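Local structure of putative esterase/lipase/thioesterase (Silicibacter sp., 2PBL) at residues Gly88-Ser91 with Ala95-Met98; Phe66-Gly71 with Glu247-Pro252; Lys52-Leu57 with Ser81-Ala86; Lys206-Val211 with Val257-Ala262. The protein is a putative esterase, lipase or thioesterase of the alpha/beta-hydrolase fold, and so probably cleaves ester or thioester bonds, though its substrate is not established. One frame throughout, in Å; residues are numbered along the deposited sequence. Where two conformers were deposited one is given.

Contact 1 (Gly88-Ser91 with Ala95-Met98)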
# COMPACT_ATOMS: atom_id res chain seq x y z
N GLY A 88 2.94 7.46 13.34
CA GLY A 88 3.45 8.74 12.90
C GLY A 88 2.37 9.69 12.40
O GLY A 88 2.31 10.86 12.80
N ALA A 89 1.48 9.18 11.54
CA ALA A 89 0.38 10.01 11.01
C ALA A 89 -0.62 10.35 12.09
O ALA A 89 -1.13 11.45 12.11
CB ALA A 89 -0.31 9.31 9.85
N LEU A 90 -0.94 9.38 12.96
CA LEU A 90 -1.85 9.63 14.08
C LEU A 90 -1.35 10.79 14.92
O LEU A 90 -2.12 11.63 15.30
CB LEU A 90 -1.99 8.40 14.97
CG LEU A 90 -2.96 7.29 14.57
CD1 LEU A 90 -2.81 6.11 15.52
CD2 LEU A 90 -4.38 7.79 14.57
N SER A 91 -0.05 10.85 15.19
CA SER A 91 0.51 11.92 16.01
C SER A 91 0.38 13.29 15.36
O SER A 91 0.41 14.29 16.06
CB SER A 91 1.98 11.66 16.35
OG SER A 91 2.81 11.94 15.24
N ALA A 95 -6.52 10.51 10.79
CA ALA A 95 -7.15 9.20 11.06
C ALA A 95 -6.47 8.25 10.10
O ALA A 95 -6.06 8.65 9.02
CB ALA A 95 -8.63 9.21 10.82
N VAL A 96 -6.34 6.99 10.46
CA VAL A 96 -5.62 6.07 9.60
C VAL A 96 -6.42 4.80 9.31
O VAL A 96 -6.80 4.08 10.22
CB VAL A 96 -4.23 5.71 10.24
CG1 VAL A 96 -3.50 4.68 9.39
CG2 VAL A 96 -3.41 6.97 10.43
N ALA A 97 -6.65 4.52 8.02
CA ALA A 97 -7.39 3.35 7.64
C ALA A 97 -6.46 2.31 7.05
O ALA A 97 -5.62 2.66 6.23
CB ALA A 97 -8.51 3.71 6.61
N MSE A 98 -6.71 1.04 7.35
CA MSE A 98 -5.94 -0.06 6.81
C MSE A 98 -6.82 -1.20 6.33
O MSE A 98 -7.35 -1.94 7.11
CB MSE A 98 -4.92 -0.56 7.83
CG MSE A 98 -3.78 0.41 7.97
SE MSE A 98 -2.42 -0.24 9.23
CE MSE A 98 -1.18 1.19 9.17
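Helix 87-91 and strand 94-99 come closest in backbone where Leu90 CA lies 6.1 Å from Ala95 CA, at the tight connection that leads from one into the other. The side-chain contact sits one residue further along the strand and centres on a single methyl, Val96 CG2. Ala89 points its CB toward the strand and meets Val96 CG2 at 3.9 Å. Leu90 arrives differently: its side chain leaves the helix at an angle to the strand, and Leu90 CG comes to 4.2 Å from Val96 CG2. The methyl can face both because Val96 holds CG1 anti to its backbone N (chi1 177°), which turns CG2 to the helix. Phe66 of strand 64-69 touches both Ala89 and Val96, completing the beta-alpha-beta unit in which this helix connects two neighbouring parallel strands. On the helix itself, Ser91 OG folds back to donate to Gly88 O at 2.7 Å, tilted 27° from the carbonyl plane. Between the two segments the chemistry is purely apolar: two contacts at van der Waals distance, implying that apolar burial, along with the short connection, keeps helix and strand together, with no polar pair to set the register.

Contact 2 (Phe66-Gly71 with Glu247-Pro252)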
# COMPACT_ATOMS: atom_id res chain seq x y z
N PHE A 66 -5.70 9.07 6.19
CA PHE A 66 -4.54 8.41 5.59
C PHE A 66 -4.88 6.94 5.45
O PHE A 66 -5.17 6.29 6.45
CB PHE A 66 -3.28 8.64 6.45
CG PHE A 66 -2.13 7.67 6.20
CD1 PHE A 66 -1.78 7.23 4.96
CD2 PHE A 66 -1.33 7.29 7.26
CE1 PHE A 66 -0.68 6.42 4.79
CE2 PHE A 66 -0.25 6.46 7.10
CZ PHE A 66 0.08 6.04 5.87
N VAL A 67 -4.85 6.42 4.22
CA VAL A 67 -5.09 4.98 4.01
C VAL A 67 -3.78 4.30 3.71
O VAL A 67 -3.07 4.67 2.77
CB VAL A 67 -6.04 4.67 2.88
CG1 VAL A 67 -6.30 3.13 2.76
CG2 VAL A 67 -7.35 5.44 3.06
N PHE A 68 -3.47 3.24 4.47
CA PHE A 68 -2.29 2.45 4.19
C PHE A 68 -2.68 1.07 3.66
O PHE A 68 -3.46 0.37 4.29
CB PHE A 68 -1.37 2.36 5.38
CG PHE A 68 -0.24 1.42 5.18
CD1 PHE A 68 0.91 1.82 4.50
CD2 PHE A 68 -0.33 0.10 5.62
CE1 PHE A 68 1.96 0.91 4.31
CE2 PHE A 68 0.66 -0.80 5.44
CZ PHE A 68 1.85 -0.40 4.79
N VAL A 69 -2.14 0.69 2.50
CA VAL A 69 -2.45 -0.61 1.92
C VAL A 69 -1.20 -1.48 1.96
O VAL A 69 -0.18 -1.17 1.37
CB VAL A 69 -2.99 -0.50 0.48
CG1 VAL A 69 -3.41 -1.87 -0.01
CG2 VAL A 69 -4.16 0.50 0.40
N HIS A 70 -1.33 -2.60 2.66
CA HIS A 70 -0.26 -3.53 2.91
C HIS A 70 0.10 -4.41 1.72
O HIS A 70 -0.69 -4.58 0.78
CB HIS A 70 -0.61 -4.40 4.13
CG HIS A 70 -1.57 -5.52 3.86
ND1 HIS A 70 -1.18 -6.70 3.25
CD2 HIS A 70 -2.87 -5.69 4.20
CE1 HIS A 70 -2.21 -7.52 3.19
NE2 HIS A 70 -3.25 -6.94 3.77
N GLY A 71 1.31 -4.96 1.79
CA GLY A 71 1.79 -5.82 0.74
C GLY A 71 1.76 -7.31 1.09
O GLY A 71 1.11 -7.76 2.05
N GLU A 247 9.33 0.97 8.05
CA GLU A 247 9.48 1.23 9.50
C GLU A 247 9.31 2.66 9.92
O GLU A 247 8.65 2.88 10.93
CB GLU A 247 10.78 0.64 10.07
CG GLU A 247 10.69 -0.85 10.12
CD GLU A 247 11.93 -1.59 10.70
OE1 GLU A 247 13.00 -0.95 10.96
OE2 GLU A 247 11.78 -2.83 10.86
N PRO A 248 9.84 3.63 9.16
CA PRO A 248 9.65 5.05 9.52
C PRO A 248 8.20 5.55 9.65
O PRO A 248 7.98 6.65 10.20
CB PRO A 248 10.37 5.80 8.40
CG PRO A 248 11.43 4.80 7.95
CD PRO A 248 10.73 3.50 7.98
N LEU A 249 7.23 4.77 9.16
CA LEU A 249 5.83 5.14 9.34
C LEU A 249 5.45 5.25 10.82
O LEU A 249 4.51 5.98 11.19
CB LEU A 249 4.90 4.15 8.65
CG LEU A 249 4.82 4.15 7.12
CD1 LEU A 249 3.95 3.01 6.61
CD2 LEU A 249 4.30 5.45 6.53
N ALA A 250 6.15 4.48 11.67
CA ALA A 250 5.92 4.48 13.11
C ALA A 250 6.49 5.74 13.82
O ALA A 250 6.20 5.99 14.99
CB ALA A 250 6.55 3.18 13.72
N ASP A 251 7.29 6.52 13.11
CA ASP A 251 7.97 7.68 13.69
C ASP A 251 7.33 8.98 13.26
O ASP A 251 7.41 9.32 12.08
CB ASP A 251 9.42 7.65 13.22
CG ASP A 251 10.28 8.77 13.84
OD1 ASP A 251 9.76 9.71 14.49
OD2 ASP A 251 11.51 8.70 13.62
N PRO A 252 6.69 9.70 14.20
CA PRO A 252 6.12 11.02 13.91
C PRO A 252 6.98 11.98 13.13
O PRO A 252 6.45 12.75 12.33
CB PRO A 252 5.89 11.59 15.31
CG PRO A 252 5.52 10.42 16.10
CD PRO A 252 6.39 9.30 15.59
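Strand 64-69 is one of the inner parallel strands of the alpha/beta-hydrolase sheet, and its residues Phe66 and Phe68 receive Leu249 from the short 3-10 segment 247-250 that precedes the last helix. Leu249 divides its two methyls between the two rings. Leu249 CD1 goes to Phe68, 3.7 Å from CE1 and 3.9 Å from CD1 of that ring; Leu249 CD2 goes to Phe66, more loosely, at 4.3 Å from CZ. Both methyls approach the rings obliquely. The fork reaches the strand because Leu249 sets CG beside its backbone N (chi1 -72°), while Phe68 sends its ring toward the leucine with CG anti to the backbone N (chi1 173°). The leucine is enclosed further by Leu85, Leu256 and Ile260, and Phe68 in turn touches His136, within the Gly-His-Ser-Ala-Gly sequence that is probably the nucleophile elbow. The 3-10 turn is held by its own backbone, Ala250 N bonding to Glu247 O at 3.1 Å. Past the strand, His70 ND1 donates to Gly71 O at 2.8 Å, nearly straight at 160° and with the acceptor in the plane of the imidazole. Together with stacking on Trp82 and Tyr101, this bond sets the ring's rotation in a His-Gly-Gly sequence that, in related esterases, shapes the oxyanion hole. Contact between the segments themselves rests wholly on methyl and aromatic carbon, which implies that hydrophobic burial holds this C-terminal loop to the sheet through Phe68, which itself touches the probable elbow.

Contact 3 (Lys52-Leu57 with Ser81-Ala86)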
# COMPACT_ATOMS: atom_id res chain seq x y z
N LYS A 52 -12.82 -5.92 5.12
CA LYS A 52 -12.81 -5.19 6.35
C LYS A 52 -11.63 -4.24 6.38
O LYS A 52 -10.65 -4.50 5.69
CB LYS A 52 -12.56 -6.16 7.50
CG LYS A 52 -13.45 -7.37 7.59
CD LYS A 52 -14.79 -7.05 8.11
CE LYS A 52 -15.57 -8.37 8.26
NZ LYS A 52 -17.00 -8.16 8.55
N PHE A 53 -11.77 -3.19 7.18
CA PHE A 53 -10.69 -2.27 7.47
C PHE A 53 -10.72 -1.83 8.91
O PHE A 53 -11.75 -1.86 9.58
CB PHE A 53 -10.68 -1.03 6.55
CG PHE A 53 -11.84 -0.08 6.74
CD1 PHE A 53 -13.09 -0.34 6.17
CD2 PHE A 53 -11.67 1.12 7.41
CE1 PHE A 53 -14.14 0.54 6.34
CE2 PHE A 53 -12.72 2.03 7.56
CZ PHE A 53 -13.96 1.73 7.00
N ASP A 54 -9.53 -1.48 9.39
CA ASP A 54 -9.35 -0.94 10.71
C ASP A 54 -9.22 0.58 10.53
O ASP A 54 -8.65 1.09 9.56
CB ASP A 54 -8.13 -1.53 11.40
CG ASP A 54 -8.29 -3.01 11.79
OD1 ASP A 54 -9.41 -3.57 11.85
OD2 ASP A 54 -7.25 -3.63 12.04
N LEU A 55 -9.83 1.30 11.45
CA LEU A 55 -9.80 2.75 11.49
C LEU A 55 -9.28 3.21 12.85
O LEU A 55 -9.90 2.96 13.90
CB LEU A 55 -11.16 3.33 11.19
CG LEU A 55 -11.26 4.84 11.06
CD1 LEU A 55 -10.37 5.39 9.92
CD2 LEU A 55 -12.71 5.19 10.78
N PHE A 56 -8.12 3.84 12.80
CA PHE A 56 -7.46 4.38 13.97
C PHE A 56 -7.65 5.89 14.00
O PHE A 56 -7.25 6.60 13.08
CB PHE A 56 -5.97 3.99 14.00
CG PHE A 56 -5.77 2.50 13.88
CD1 PHE A 56 -6.19 1.66 14.90
CD2 PHE A 56 -5.25 1.94 12.72
CE1 PHE A 56 -6.08 0.30 14.76
CE2 PHE A 56 -5.15 0.57 12.59
CZ PHE A 56 -5.54 -0.23 13.62
N LEU A 57 -8.21 6.36 15.11
CA LEU A 57 -8.56 7.77 15.27
C LEU A 57 -7.55 8.47 16.13
O LEU A 57 -7.09 7.86 17.12
CB LEU A 57 -9.90 7.90 15.97
CG LEU A 57 -11.04 7.17 15.26
CD1 LEU A 57 -12.28 7.16 16.07
CD2 LEU A 57 -11.31 7.77 13.88
N SER A 81 -1.24 -7.22 10.55
CA SER A 81 0.21 -7.14 10.75
C SER A 81 0.81 -5.74 10.68
O SER A 81 2.04 -5.58 10.85
CB SER A 81 0.89 -7.99 9.70
OG SER A 81 0.65 -9.37 9.97
N TRP A 82 -0.01 -4.70 10.51
CA TRP A 82 0.54 -3.37 10.20
C TRP A 82 0.05 -2.17 10.98
O TRP A 82 0.47 -1.07 10.70
CB TRP A 82 0.29 -3.08 8.72
CG TRP A 82 0.45 -4.28 7.81
CD1 TRP A 82 -0.54 -5.10 7.38
CD2 TRP A 82 1.68 -4.86 7.35
NE1 TRP A 82 -0.02 -6.13 6.64
CE2 TRP A 82 1.34 -6.00 6.60
CE3 TRP A 82 3.03 -4.50 7.46
CZ2 TRP A 82 2.31 -6.79 5.97
CZ3 TRP A 82 3.98 -5.28 6.85
CH2 TRP A 82 3.62 -6.40 6.09
N SER A 83 -0.83 -2.39 11.96
CA SER A 83 -1.48 -1.33 12.72
C SER A 83 -0.50 -0.36 13.32
O SER A 83 -0.71 0.86 13.27
CB SER A 83 -2.34 -1.95 13.83
OG SER A 83 -3.07 -3.03 13.24
N HIS A 84 0.59 -0.89 13.87
CA HIS A 84 1.62 -0.06 14.54
C HIS A 84 2.24 1.02 13.61
O HIS A 84 2.82 2.01 14.07
CB HIS A 84 2.70 -0.98 15.10
CG HIS A 84 3.46 -1.72 14.05
ND1 HIS A 84 2.90 -2.70 13.26
CD2 HIS A 84 4.75 -1.62 13.65
CE1 HIS A 84 3.80 -3.17 12.43
NE2 HIS A 84 4.95 -2.54 12.65
N LEU A 85 2.09 0.82 12.31
CA LEU A 85 2.58 1.80 11.34
C LEU A 85 1.69 3.07 11.28
O LEU A 85 2.01 4.04 10.58
CB LEU A 85 2.75 1.15 9.99
CG LEU A 85 3.69 -0.08 9.92
CD1 LEU A 85 3.73 -0.67 8.53
CD2 LEU A 85 5.14 0.25 10.39
N ALA A 86 0.58 3.07 12.01
CA ALA A 86 -0.31 4.23 12.07
C ALA A 86 0.20 5.34 12.98
O ALA A 86 -0.24 6.50 12.88
CB ALA A 86 -1.70 3.78 12.55
O HOH W 1 -4.53 -2.89 10.99
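Phe56 and Ser83 make the tight part of this contact, where strand 52-56 faces the turn that runs into helix 87-91. The far end of the phenyl ring presses on the serine: Phe56 CZ lies 3.6 Å from Ser83 CB, and CE2 lies 4.0 Å from the same atom. Further back along the ring, Phe56 CD2 meets the methyl of Ala86, with CB at 4.0 Å. Phe56 places CG beside its backbone N (chi1 -54°), which leans the ring across to the turn. Phe31 of helix 20-35 packs edge-to-face on the same ring. The turn keeps its shape through backbone bonds such as Ala86 N to Ser83 O, 2.9 Å.

Beside this packing the fit is looser and polar. Asp54 OD2 and Ser83 OG stay 4.4 Å apart, and a water bridges them, lying in the plane of the Phe56 ring at its edge. That water donates to Asp54 OD2 at 3.0 Å and accepts from Ser83 OG at 2.7 Å. Both polar groups have further partners: Ser83 OG bonds to Arg32, while Asp54 OD1 pairs with Lys79 and Asn42 N. The salt bridge to Lys79 probably favours an ionised carboxylate. Strand 52-56 runs antiparallel to strand 94-99, and the arrangement belongs to the antiparallel beginning of the alpha/beta-hydrolase sheet, where an early strand packs against the segment leading into the first crossover helix.

Contact 4 (Lys206-Val211 with Val257-Ala262)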
# COMPACT_ATOMS: atom_id res chain seq x y z
N LYS A 206 -0.05 14.74 -5.58
CA LYS A 206 1.41 14.72 -5.60
C LYS A 206 1.77 13.26 -5.29
O LYS A 206 1.43 12.72 -4.20
CB LYS A 206 1.99 15.66 -4.55
CG LYS A 206 3.49 15.93 -4.71
CD LYS A 206 3.94 16.95 -3.64
CE LYS A 206 5.36 17.56 -3.82
NZ LYS A 206 5.62 18.60 -2.69
N VAL A 207 2.47 12.65 -6.23
CA VAL A 207 2.89 11.28 -6.14
C VAL A 207 4.41 11.26 -5.89
O VAL A 207 5.16 11.87 -6.61
CB VAL A 207 2.62 10.50 -7.47
CG1 VAL A 207 3.10 9.01 -7.30
CG2 VAL A 207 1.16 10.54 -7.84
N THR A 208 4.81 10.50 -4.88
CA THR A 208 6.23 10.36 -4.53
C THR A 208 6.50 8.85 -4.41
O THR A 208 5.91 8.20 -3.56
CB THR A 208 6.58 11.08 -3.21
OG1 THR A 208 6.23 12.48 -3.29
CG2 THR A 208 8.09 10.97 -2.93
N VAL A 209 7.36 8.34 -5.27
CA VAL A 209 7.74 6.93 -5.24
C VAL A 209 8.91 6.81 -4.28
O VAL A 209 9.95 7.45 -4.40
CB VAL A 209 8.07 6.39 -6.63
CG1 VAL A 209 8.33 4.87 -6.55
CG2 VAL A 209 6.94 6.70 -7.58
N TRP A 210 8.70 5.98 -3.27
CA TRP A 210 9.64 5.82 -2.18
C TRP A 210 10.15 4.40 -2.23
O TRP A 210 9.40 3.45 -2.14
CB TRP A 210 8.89 6.12 -0.87
CG TRP A 210 9.74 6.23 0.31
CD1 TRP A 210 10.39 5.20 0.94
CD2 TRP A 210 10.10 7.42 0.99
NE1 TRP A 210 11.11 5.70 1.99
CE2 TRP A 210 10.96 7.06 2.03
CE3 TRP A 210 9.76 8.78 0.81
CZ2 TRP A 210 11.49 8.01 2.94
CZ3 TRP A 210 10.30 9.71 1.69
CH2 TRP A 210 11.13 9.32 2.76
N VAL A 211 11.46 4.23 -2.35
CA VAL A 211 12.01 2.88 -2.44
C VAL A 211 13.30 2.76 -1.66
O VAL A 211 14.03 3.71 -1.54
CB VAL A 211 12.21 2.51 -3.92
CG1 VAL A 211 13.27 3.37 -4.60
CG2 VAL A 211 12.53 1.04 -4.08
N VAL A 257 6.85 9.94 6.88
CA VAL A 257 5.60 10.53 7.42
C VAL A 257 5.39 11.95 6.88
O VAL A 257 4.25 12.35 6.56
CB VAL A 257 5.54 10.51 8.95
CG1 VAL A 257 4.40 11.36 9.46
CG2 VAL A 257 5.34 9.10 9.42
N ALA A 258 6.48 12.69 6.74
CA ALA A 258 6.39 14.07 6.26
C ALA A 258 5.85 14.17 4.81
O ALA A 258 4.97 15.04 4.53
CB ALA A 258 7.74 14.76 6.39
N VAL A 259 6.35 13.33 3.90
CA VAL A 259 5.92 13.39 2.49
C VAL A 259 4.46 12.88 2.28
O VAL A 259 3.73 13.35 1.39
CB VAL A 259 6.92 12.69 1.53
CG1 VAL A 259 6.89 11.19 1.66
CG2 VAL A 259 6.64 13.09 0.10
N ILE A 260 4.07 11.90 3.09
CA ILE A 260 2.71 11.42 3.13
C ILE A 260 1.73 12.48 3.62
O ILE A 260 0.64 12.60 3.07
CB ILE A 260 2.59 10.17 4.02
CG1 ILE A 260 3.30 8.98 3.35
CG2 ILE A 260 1.14 9.81 4.27
CD1 ILE A 260 3.50 7.81 4.29
N THR A 261 2.08 13.20 4.68
CA THR A 261 1.19 14.23 5.25
C THR A 261 1.42 15.67 4.70
O THR A 261 0.75 16.60 5.16
CB THR A 261 1.28 14.22 6.77
OG1 THR A 261 2.64 14.57 7.18
CG2 THR A 261 0.91 12.86 7.31
N ALA A 262 2.28 15.86 3.70
CA ALA A 262 2.63 17.21 3.23
C ALA A 262 1.50 18.00 2.55
O ALA A 262 0.65 17.31 1.96
CB ALA A 262 3.81 17.17 2.32
OXT ALA A 262 1.46 19.30 2.55
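Val257 O, half a turn before the Val259 that packs on Thr208 and Trp210, is gripped twice by Thr261. Thr261 OG1 donates to Val257 O at 2.8 Å, and the backbone Thr261 N at 3.0 Å, from opposite faces of the carbonyl plane; the hydroxyl is tilted 33° from that plane. The pair lies near the end of the chain, in helix 255-261, the C-terminal helix of this alpha/beta-hydrolase fold, which lies against strand 206-212 of the central sheet. Lys92 bonds to the same threonine hydroxyl, and Arg161 forms a salt bridge with the terminal carboxylate of Ala262, so the chain end is held by charge as well.

The packing onto the strand is carried by Val259, which lies against both Thr208 and Trp210. Two conformers of this valine were deposited, so the exact placement of its methyls is less certain than the rest. In the one described, CG1 sits between the backbone N and the carbonyl carbon (chi1 72°) and CG2 anti to the N, which turns CG1 to the indole and CG2 to the threonine. Val259 CG2 comes within 3.5 Å of Thr208 OG1, a van der Waals contact. The indole, which also touches Val164 and Val235, takes the other methyl obliquely at its six-membered ring: Trp210 CZ3 lies 3.7 Å from Val259 CG1, and CE3 3.8 Å.

Overall arrangement
From the N terminus, contact 3 opens at Lys52-Leu57 and contact 2 at Phe66-Gly71. Contact 3 closes at Ser81-Ala86 with contact 2 still open, so the two cross. Contact 1 follows as a short loop, Gly88-Ser91 back to Ala95-Met98, nested within the long loop of contact 2. Contact 4 opens at Lys206-Val211; contact 2 closes at Glu247-Pro252, and contact 4 closes last, at Val257-Ala262, crossing it in turn. All four reach the same sheet. Contacts 3, 1 and 2 lie on its neighbouring strands 52-56, 94-99 and 64-69 respectively, while contact 4 ties in strand 206-212, its centre about 19 Å from that of contact 3.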